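N-acetylneuraminate epimerase (Escherichia coli, PDB 2UVK) catalyses the interconversion of the alpha and beta anomers of N-acetylneuraminic acid, speeding their equilibration in the periplasm. Local coordinates at residues A235-P240 / L255-G260. Numbering follows the deposited sequence.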
ATOM      1  N   ALA B 235      23.255  13.720  -9.488  1.00 20.91           N
ATOM      2  CA  ALA B 235      24.288  12.829  -9.972  1.00 20.82           C
ATOM      3  C   ALA B 235      24.323  11.609  -9.075  1.00 21.61           C
ATOM      4  O   ALA B 235      24.198  11.745  -7.865  1.00 21.95           O
ATOM      5  CB  ALA B 235      25.646  13.517  -9.959  1.00 21.92           C
ATOM      6  N   PRO B 236      24.463  10.427  -9.669  1.00 20.62           N
ATOM      7  CA  PRO B 236      24.543   9.214  -8.887  1.00 20.73           C
ATOM      8  C   PRO B 236      25.847   9.050  -8.138  1.00 20.53           C
ATOM      9  O   PRO B 236      26.832   9.772  -8.362  1.00 21.42           O
ATOM     10  CB  PRO B 236      24.388   8.123  -9.935  1.00 19.60           C
ATOM     11  CG  PRO B 236      24.851   8.763 -11.223  1.00 20.91           C
ATOM     12  CD  PRO B 236      24.509  10.174 -11.118  1.00 22.46           C
ATOM     13  N   VAL B 237      25.842   8.047  -7.256  1.00 20.06           N
ATOM     14  CA  VAL B 237      26.979   7.752  -6.426  1.00 20.12           C
ATOM     15  C   VAL B 237      26.984   6.250  -6.154  1.00 20.18           C
ATOM     16  O   VAL B 237      25.937   5.589  -6.168  1.00 20.08           O
ATOM     17  CB  VAL B 237      26.956   8.586  -5.125  1.00 20.31           C
ATOM     18  CG1 VAL B 237      25.806   8.139  -4.232  1.00 20.45           C
ATOM     19  CG2 VAL B 237      28.284   8.493  -4.377  1.00 20.71           C
ATOM     20  N   SER B 238      28.177   5.727  -5.928  1.00 20.79           N
ATOM     21  CA  SER B 238      28.406   4.299  -5.804  1.00 21.00           C
ATOM     22  C   SER B 238      28.010   3.560  -7.089  1.00 21.89           C
ATOM     23  O   SER B 238      27.438   2.478  -7.076  1.00 21.83           O
ATOM     24  CB  SER B 238      27.701   3.741  -4.546  1.00 20.81           C
ATOM     25  OG  SER B 238      28.430   2.641  -4.038  1.00 22.99           O
ATOM     26  N   SER B 239      28.363   4.149  -8.231  1.00 22.87           N
ATOM     27  CA  SER B 239      27.997   3.567  -9.509  1.00 23.54           C
ATOM     28  C   SER B 239      28.958   2.438  -9.867  1.00 23.94           C
ATOM     29  O   SER B 239      30.119   2.437  -9.455  1.00 25.12           O
ATOM     30  CB  SER B 239      28.017   4.621 -10.626  1.00 23.73           C
ATOM     31  OG  SER B 239      27.353   5.820 -10.262  1.00 25.09           O
ATOM     32  N   PRO B 240      28.489   1.485 -10.668  1.00 23.24           N
ATOM     33  CA  PRO B 240      27.185   1.413 -11.296  1.00 23.54           C
ATOM     34  C   PRO B 240      26.064   0.741 -10.511  1.00 22.39           C
ATOM     35  O   PRO B 240      24.902   0.989 -10.825  1.00 21.94           O
ATOM     36  CB  PRO B 240      27.475   0.574 -12.539  1.00 24.19           C
ATOM     37  CG  PRO B 240      28.511  -0.363 -12.075  1.00 24.01           C
ATOM     38  CD  PRO B 240      29.357   0.380 -11.100  1.00 23.94           C
ATOM     39  N   LEU B 255      27.543  16.673   1.501  1.00 26.07           N
ATOM     40  CA  LEU B 255      26.994  15.387   2.011  1.00 25.01           C
ATOM     41  C   LEU B 255      28.106  14.337   2.135  1.00 23.45           C
ATOM     42  O   LEU B 255      28.973  14.250   1.273  1.00 23.76           O
ATOM     43  CB  LEU B 255      25.898  14.815   1.108  1.00 26.00           C
ATOM     44  CG  LEU B 255      24.723  15.656   0.614  1.00 27.83           C
ATOM     45  CD1 LEU B 255      23.918  14.795  -0.355  1.00 30.06           C
ATOM     46  CD2 LEU B 255      23.852  16.159   1.741  1.00 29.38           C
ATOM     47  N   ILE B 256      28.067  13.548   3.210  1.00 21.15           N
ATOM     48  CA  ILE B 256      28.944  12.391   3.389  1.00 19.35           C
ATOM     49  C   ILE B 256      28.104  11.124   3.172  1.00 19.28           C
ATOM     50  O   ILE B 256      27.057  10.981   3.809  1.00 18.70           O
ATOM     51  CB  ILE B 256      29.527  12.325   4.803  1.00 19.90           C
ATOM     52  CG1 ILE B 256      30.318  13.586   5.118  1.00 19.41           C
ATOM     53  CG2 ILE B 256      30.434  11.089   4.943  1.00 20.49           C
ATOM     54  CD1 ILE B 256      30.549  13.780   6.594  1.00 19.66           C
ATOM     55  N   PHE B 257      28.536  10.259   2.254  1.00 18.77           N
ATOM     56  CA  PHE B 257      27.897   8.922   2.040  1.00 18.25           C
ATOM     57  C   PHE B 257      28.967   7.859   2.132  1.00 17.98           C
ATOM     58  O   PHE B 257      29.937   7.875   1.376  1.00 17.70           O
ATOM     59  CB  PHE B 257      27.221   8.836   0.671  1.00 17.29           C
ATOM     60  CG  PHE B 257      26.475   7.515   0.408  1.00 18.22           C
ATOM     61  CD1 PHE B 257      25.472   7.102   1.250  1.00 16.66           C
ATOM     62  CD2 PHE B 257      26.745   6.744  -0.727  1.00 16.86           C
ATOM     63  CE1 PHE B 257      24.763   5.911   1.001  1.00 16.09           C
ATOM     64  CE2 PHE B 257      26.063   5.562  -0.975  1.00 18.28           C
ATOM     65  CZ  PHE B 257      25.070   5.132  -0.081  1.00 15.21           C
ATOM     66  N   ALA B 258      28.775   6.919   3.058  1.00 17.70           N
ATOM     67  CA  ALA B 258      29.801   5.916   3.359  1.00 16.73           C
ATOM     68  C   ALA B 258      29.195   4.522   3.474  1.00 16.09           C
ATOM     69  O   ALA B 258      28.092   4.352   3.932  1.00 16.26           O
ATOM     70  CB  ALA B 258      30.540   6.258   4.633  1.00 16.22           C
ATOM     71  N   GLY B 259      29.968   3.539   3.041  1.00 15.98           N
ATOM     72  CA  GLY B 259      29.597   2.139   3.231  1.00 15.00           C
ATOM     73  C   GLY B 259      28.368   1.698   2.464  1.00 15.14           C
ATOM     74  O   GLY B 259      28.033   2.246   1.413  1.00 14.99           O
ATOM     75  N   GLY B 260      27.666   0.704   3.015  1.00 13.92           N
ATOM     76  CA  GLY B 260      26.587   0.053   2.320  1.00 13.68           C
ATOM     77  C   GLY B 260      27.033  -1.294   1.787  1.00 14.18           C
ATOM     78  O   GLY B 260      28.221  -1.604   1.781  1.00 14.62           O
TER
HETATM   79  O   HOH W   1      29.715   3.140  -1.105  1.00 30.07           O
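Val237 and Phe257 make a small, buried apolar contact between the loop linking two successive blades of the propeller and the second strand of the later one, where the chain that follows strand 230-233 passes beside strand 254-262. CG1 of Val237 lies 3.9 Å from CD2 of Phe257 and 4.2 Å from CE2 of the same ring, approaching it obliquely. With CG anti to the backbone N (chi1 -177°), the phenylalanine ring reaches out from strand 254-262 toward the loop. CB of Ser238 meets the rim of the ring, roughly level with it, 4.3 Å from Phe257 CE2. In the Kelch beta-propeller, each blade is a four-stranded antiparallel sheet; 235-240 lies within Kelch 5, and its loop runs on into strand 247-251, the first of the following blade. Ile206, on strand 202-206 of the preceding blade, touches both Val237 and Phe257, so the pair belongs to the apolar packing between the two sheets. Beyond the ring the contact turns polar: a water bridges the segments, hydrogen-bonded to Ser238 OG (3.2 Å) and donating to Gly259 O (3.2 Å). The Phe257 side chain is about 11 Å from that of Glu209, the predicted proton acceptor.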